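Local coordinates for DBF2 kinase activator protein MOB1 (Saccharomyces cerevisiae, PDB 2HJN), which activates the protein kinase DBF2 by binding to it, permitting its phosphorylation by CDC15 in the mitotic exit network that drives late anaphase cells out of mitosis, at residues I90-Y94 with V180-I184; L139-C143 with I173-L177. All coordinates share one frame; numbering follows the deposited sequence.

Contact 1. Residues I90-Y94 with V180-I184; sequences INMLY and VYAHI. With ZN (zinc ion), chain B.
Ile-90 meets both Val-180 and Tyr-181 where segments 90-94 and 180-184, on helices 75-97 and 165-187, run side by side, their axes 24° apart, in the buried helical core of the Mob1/phocein fold. The pair illustrates how apolar packing can lead straight up to a zinc site. The two branches of Ile-90 divide the work. With CG1 beside the backbone N (chi1 -72°), CG2 falls anti to that N and presses on Val-180 CG1 at 3.4 Å, closer than usual for two carbons. CG1 lies over one face of the Tyr-181 ring, a CH-pi contact with 4.0 Å from CG1 to the ring centroid, while CD1 meets the ring at CE2, the two side chains crossing nearly at right angles. That ring is steadied from helix 198-214: its hydroxyl bonds to Ser-204, and Phe-205 and Phe-208 meet it edge-to-face. Leu-93, one turn on from Ile-90, makes looser contact, its CD1 standing 4.3 Å from Tyr-181 CE1 and its CB near Ile-184 CD1. Tyr-94 closes the segment. Its chi1 of -137° lies away from the staggered positions, and this swing carries the ring across the interface to the second helix. There CD1 packs 3.5 Å from Val-180 CG1 and also reaches Ile-184 CG1, whose side chain runs antiparallel alongside the phenol. The hydroxyl is buried and has no polar partner in the model; it ends against the imidazole of His-183. That imidazole is fixed at both nitrogens, ND1 by a hydrogen bond with Ile-110 O and NE2 by the zinc at 2.1 Å, with Cys-101, Cys-106 and His-188 completing the site. Its CD2 lies at the edge of the Tyr-94 ring, near the ring plane, 3.1 Å from Tyr-94 OH.

Contact 2. Residues L139-C143 with I173-L177; sequences LMRWC and ILRRL. With SO4 (sulfate ion), chain C.
An antiparallel helix pair, 132-147 against 165-187, whose segments 139-143 and 173-177 have axes at 156°, packs Trp-142 on Arg-176 at its partly exposed side, above an apolar seam. The indole leaves its helix with CG anti to the backbone N (chi1 176°), and the guanidinium of Arg-176 lies flat on one of its faces. The two planes are 25° apart, and Arg-176 CZ sits 4.3 Å from the centroid of the six-membered ring, a cation-pi stack. Arg-176 NH1 comes closest, 3.7 Å from Trp-142 CZ2, displaced toward the rim of the indole. Beside this stack, Ile-173 CG1 touches CZ3 of the same ring. Deeper in the seam, Leu-177 CD2 is the common meeting point: Leu-139 CD2, Met-140 SE and Cys-143 SG all close on it, the selenium of the selenomethionine at 3.7 Å. Leu-139 CD1 meanwhile rests against the CB of Arg-176, so that this one arginine is apolar at its root and charged at its end. Its chain, extended from CG to NE, carries that end toward a sulfate, probably from the crystallisation liquor, where NE makes a weak bond to O4 at 3.2 Å. The neighbouring Arg-175 approaches the ion edge-on, NE and NH2 both bonding to O1, the NE bond weak at 3.0 Å, and Arg-179 NH1 also holds the sulfate. With an alanine in place of Arg-176, the indole face would probably lose its cationic cover and the sulfate one of its donors. Three arginines gathered round a single anion on one helix are consistent with the basic phosphopeptide-binding pocket known from relatives in the MOB1 family.

In the fold
Both contacts use helix 165-187, which offers successive turns to two partners: helix 132-147 in contact 2 and helix 75-97 in contact 1. Their centres are 11 Å apart and their side chains form one continuous core. Ile-90 CD1 packs 3.5 Å from Leu-177 CB, and Met-140 CE lies 3.8 Å from Ile-90 CG2, so the three helices meet around these residues. The zinc site belongs to contact 1; from contact 2 the side chain of Met-140 is about 13 Å from the metal. The shared helix therefore carries a zinc ligand toward its C-terminal end and, earlier in its course, the arginines that hold the sulfate.

Contact 1. Residues I90-Y94 with V180-I184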
loop_
_atom_site.group_PDB
_atom_site.type_symbol
_atom_site.label_atom_id
_atom_site.label_comp_id
_atom_site.label_asym_id
_atom_site.label_seq_id
_atom_site.Cartn_x
_atom_site.Cartn_y
_atom_site.Cartn_z
ATOM N N ILE A 90 7.132 3.668 -5.096
ATOM C CA ILE A 90 7.724 4.236 -3.826
ATOM C C ILE A 90 6.630 5.025 -3.074
ATOM O O ILE A 90 6.475 4.904 -1.869
ATOM C CB ILE A 90 8.950 5.119 -4.130
ATOM C CG1 ILE A 90 10.142 4.273 -4.554
ATOM C CG2 ILE A 90 9.347 5.943 -2.905
ATOM C CD1 ILE A 90 11.253 5.134 -5.331
ATOM N N ASN A 91 5.826 5.770 -3.827
ATOM C CA ASN A 91 4.613 6.397 -3.309
ATOM C C ASN A 91 3.659 5.400 -2.608
ATOM O O ASN A 91 3.195 5.681 -1.479
ATOM C CB ASN A 91 3.840 7.144 -4.440
ATOM C CG ASN A 91 2.682 7.937 -3.897
ATOM O OD1 ASN A 91 2.879 8.891 -3.108
ATOM N ND2 ASN A 91 1.454 7.556 -4.282
HETATM N N MSE A 92 3.390 4.253 -3.246
HETATM C CA MSE A 92 2.519 3.225 -2.647
HETATM C C MSE A 92 3.161 2.617 -1.395
HETATM O O MSE A 92 2.490 2.449 -0.354
HETATM C CB MSE A 92 2.132 2.142 -3.690
HETATM C CG MSE A 92 1.322 0.931 -3.080
HETATM SE SE MSE A 92 2.498 -0.393 -2.228
HETATM C CE MSE A 92 3.306 -0.973 -3.905
ATOM N N LEU A 93 4.464 2.359 -1.455
ATOM C CA LEU A 93 5.190 1.781 -0.311
ATOM C C LEU A 93 5.335 2.763 0.877
ATOM O O LEU A 93 5.097 2.389 2.018
ATOM C CB LEU A 93 6.533 1.219 -0.764
ATOM C CG LEU A 93 6.487 -0.070 -1.628
ATOM C CD1 LEU A 93 7.812 -0.203 -2.358
ATOM C CD2 LEU A 93 6.187 -1.363 -0.828
ATOM N N TYR A 94 5.666 4.032 0.621
ATOM C CA TYR A 94 5.700 5.035 1.742
ATOM C C TYR A 94 4.343 5.281 2.316
ATOM O O TYR A 94 4.157 5.399 3.537
ATOM C CB TYR A 94 6.406 6.349 1.338
ATOM C CG TYR A 94 7.334 6.860 2.405
ATOM C CD1 TYR A 94 8.697 6.599 2.344
ATOM C CD2 TYR A 94 6.857 7.576 3.496
ATOM C CE1 TYR A 94 9.558 7.037 3.344
ATOM C CE2 TYR A 94 7.733 8.052 4.522
ATOM C CZ TYR A 94 9.072 7.770 4.428
ATOM O OH TYR A 94 9.938 8.217 5.385
ATOM N N VAL A 180 14.939 7.258 -0.570
ATOM C CA VAL A 180 13.623 6.895 0.049
ATOM C C VAL A 180 13.603 5.406 0.349
ATOM O O VAL A 180 13.203 4.997 1.449
ATOM C CB VAL A 180 12.418 7.287 -0.845
ATOM C CG1 VAL A 180 11.099 6.952 -0.119
ATOM C CG2 VAL A 180 12.482 8.824 -1.217
ATOM N N TYR A 181 14.051 4.584 -0.597
ATOM C CA TYR A 181 14.190 3.130 -0.306
ATOM C C TYR A 181 15.114 2.912 0.889
ATOM O O TYR A 181 14.821 2.062 1.754
ATOM C CB TYR A 181 14.793 2.348 -1.497
ATOM C CG TYR A 181 13.819 1.938 -2.579
ATOM C CD1 TYR A 181 12.802 1.021 -2.332
ATOM C CD2 TYR A 181 13.956 2.447 -3.874
ATOM C CE1 TYR A 181 11.933 0.642 -3.368
ATOM C CE2 TYR A 181 13.118 2.083 -4.879
ATOM C CZ TYR A 181 12.113 1.177 -4.628
ATOM O OH TYR A 181 11.336 0.830 -5.675
ATOM N N ALA A 182 16.201 3.687 0.947
ATOM C CA ALA A 182 17.176 3.505 2.045
ATOM C C ALA A 182 16.538 3.779 3.417
ATOM O O ALA A 182 16.772 3.036 4.399
ATOM C CB ALA A 182 18.456 4.363 1.837
ATOM N N HIS A 183 15.756 4.855 3.515
ATOM C CA HIS A 183 15.079 5.156 4.799
ATOM C C HIS A 183 14.074 4.044 5.206
ATOM O O HIS A 183 13.962 3.692 6.398
ATOM C CB HIS A 183 14.384 6.537 4.761
ATOM C CG HIS A 183 13.808 6.933 6.084
ATOM N ND1 HIS A 183 14.591 7.180 7.194
ATOM C CD2 HIS A 183 12.521 6.966 6.510
ATOM C CE1 HIS A 183 13.810 7.388 8.239
ATOM N NE2 HIS A 183 12.548 7.261 7.851
ATOM N N ILE A 184 13.307 3.539 4.230
ATOM C CA ILE A 184 12.300 2.497 4.493
ATOM C C ILE A 184 12.940 1.247 5.075
ATOM O O ILE A 184 12.500 0.734 6.095
ATOM C CB ILE A 184 11.420 2.104 3.200
ATOM C CG1 ILE A 184 10.480 3.227 2.775
ATOM C CG2 ILE A 184 10.450 0.921 3.477
ATOM C CD1 ILE A 184 9.981 3.079 1.341
HETATM ZN ZN ZN B . 10.919 7.437 9.225
#

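Contact 2. Residues L139-C143 with I173-L177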
loop_
_atom_site.group_PDB
_atom_site.type_symbol
_atom_site.label_atom_id
_atom_site.label_comp_id
_atom_site.label_asym_id
_atom_site.label_seq_id
_atom_site.Cartn_x
_atom_site.Cartn_y
_atom_site.Cartn_z
ATOM N N LEU A 139 10.847 15.916 -1.591
ATOM C CA LEU A 139 11.449 15.177 -2.685
ATOM C C LEU A 139 10.405 14.671 -3.648
ATOM O O LEU A 139 10.582 14.835 -4.857
ATOM C CB LEU A 139 12.302 13.979 -2.225
ATOM C CG LEU A 139 12.972 12.991 -3.192
ATOM C CD1 LEU A 139 14.080 12.210 -2.467
ATOM C CD2 LEU A 139 12.068 11.921 -3.690
HETATM N N MSE A 140 9.371 14.005 -3.136
HETATM C CA MSE A 140 8.321 13.411 -4.007
HETATM C C MSE A 140 7.547 14.491 -4.747
HETATM O O MSE A 140 7.277 14.333 -5.928
HETATM C CB MSE A 140 7.351 12.561 -3.200
HETATM C CG MSE A 140 8.020 11.357 -2.533
HETATM SE SE MSE A 140 8.804 10.006 -3.791
HETATM C CE MSE A 140 7.175 8.940 -3.866
ATOM N N ARG A 141 7.174 15.582 -4.069
ATOM C CA ARG A 141 6.516 16.731 -4.745
ATOM C C ARG A 141 7.447 17.357 -5.805
ATOM O O ARG A 141 6.983 17.804 -6.828
ATOM C CB ARG A 141 6.070 17.843 -3.754
ATOM C CG ARG A 141 4.836 17.535 -2.818
ATOM C CD ARG A 141 3.586 16.865 -3.468
ATOM N NE ARG A 141 3.735 15.426 -3.786
ATOM C CZ ARG A 141 3.703 14.419 -2.927
ATOM N NH1 ARG A 141 3.571 14.601 -1.621
ATOM N NH2 ARG A 141 3.837 13.187 -3.386
ATOM N N TRP A 142 8.747 17.396 -5.534
ATOM C CA TRP A 142 9.735 17.855 -6.555
ATOM C C TRP A 142 9.749 16.915 -7.799
ATOM O O TRP A 142 9.814 17.383 -8.968
ATOM C CB TRP A 142 11.151 18.027 -5.951
ATOM C CG TRP A 142 12.190 18.395 -6.994
ATOM C CD1 TRP A 142 12.525 19.643 -7.442
ATOM C CD2 TRP A 142 12.992 17.475 -7.712
ATOM N NE1 TRP A 142 13.532 19.555 -8.393
ATOM C CE2 TRP A 142 13.823 18.227 -8.589
ATOM C CE3 TRP A 142 13.133 16.079 -7.667
ATOM C CZ2 TRP A 142 14.731 17.620 -9.455
ATOM C CZ3 TRP A 142 14.031 15.470 -8.573
ATOM C CH2 TRP A 142 14.838 16.244 -9.420
ATOM N N CYS A 143 9.684 15.598 -7.563
ATOM C CA CYS A 143 9.624 14.658 -8.697
ATOM C C CYS A 143 8.392 14.899 -9.584
ATOM O O CYS A 143 8.509 14.886 -10.814
ATOM C CB CYS A 143 9.670 13.189 -8.223
ATOM S SG CYS A 143 11.245 12.699 -7.526
ATOM N N ILE A 173 16.844 12.225 -10.554
ATOM C CA ILE A 173 15.614 11.650 -10.026
ATOM C C ILE A 173 15.825 10.244 -9.423
ATOM O O ILE A 173 15.362 9.984 -8.312
ATOM C CB ILE A 173 14.456 11.594 -11.100
ATOM C CG1 ILE A 173 13.961 13.007 -11.474
ATOM C CG2 ILE A 173 13.236 10.834 -10.525
ATOM C CD1 ILE A 173 13.073 12.987 -12.818
ATOM N N LEU A 174 16.487 9.344 -10.156
ATOM C CA LEU A 174 16.837 7.998 -9.639
ATOM C C LEU A 174 17.717 8.051 -8.390
ATOM O O LEU A 174 17.432 7.345 -7.407
ATOM C CB LEU A 174 17.469 7.108 -10.743
ATOM C CG LEU A 174 16.549 6.348 -11.708
ATOM C CD1 LEU A 174 15.130 6.853 -11.842
ATOM C CD2 LEU A 174 17.139 6.049 -13.074
ATOM N N ARG A 175 18.747 8.927 -8.384
ATOM C CA ARG A 175 19.615 9.078 -7.203
ATOM C C ARG A 175 18.806 9.473 -5.939
ATOM O O ARG A 175 18.991 8.931 -4.828
ATOM C CB ARG A 175 20.715 10.132 -7.456
ATOM C CG ARG A 175 21.926 9.677 -8.199
ATOM C CD ARG A 175 23.087 10.754 -8.094
ATOM N NE ARG A 175 22.710 12.172 -8.305
ATOM C CZ ARG A 175 22.812 12.830 -9.468
ATOM N NH1 ARG A 175 23.232 12.218 -10.578
ATOM N NH2 ARG A 175 22.477 14.102 -9.534
ATOM N N ARG A 176 17.901 10.432 -6.102
ATOM C CA ARG A 176 17.009 10.832 -4.988
ATOM C C ARG A 176 15.972 9.768 -4.539
ATOM O O ARG A 176 15.796 9.522 -3.326
ATOM C CB ARG A 176 16.372 12.169 -5.338
ATOM C CG ARG A 176 17.476 13.245 -5.548
ATOM C CD ARG A 176 16.910 14.602 -5.954
ATOM N NE ARG A 176 17.939 15.497 -6.463
ATOM C CZ ARG A 176 17.774 16.810 -6.631
ATOM N NH1 ARG A 176 16.610 17.406 -6.314
ATOM N NH2 ARG A 176 18.771 17.532 -7.139
ATOM N N LEU A 177 15.286 9.122 -5.489
ATOM C CA LEU A 177 14.317 8.089 -5.124
ATOM C C LEU A 177 14.978 6.949 -4.339
ATOM O O LEU A 177 14.376 6.403 -3.405
ATOM C CB LEU A 177 13.602 7.567 -6.383
ATOM C CG LEU A 177 12.640 8.548 -7.087
ATOM C CD1 LEU A 177 11.996 7.919 -8.357
ATOM C CD2 LEU A 177 11.556 9.116 -6.153
HETATM S S SO4 C . 21.836 15.112 -5.953
HETATM O O1 SO4 C . 21.467 14.719 -7.317
HETATM O O2 SO4 C . 22.839 14.135 -5.496
HETATM O O3 SO4 C . 22.266 16.498 -5.869
HETATM O O4 SO4 C . 20.735 15.080 -5.008
#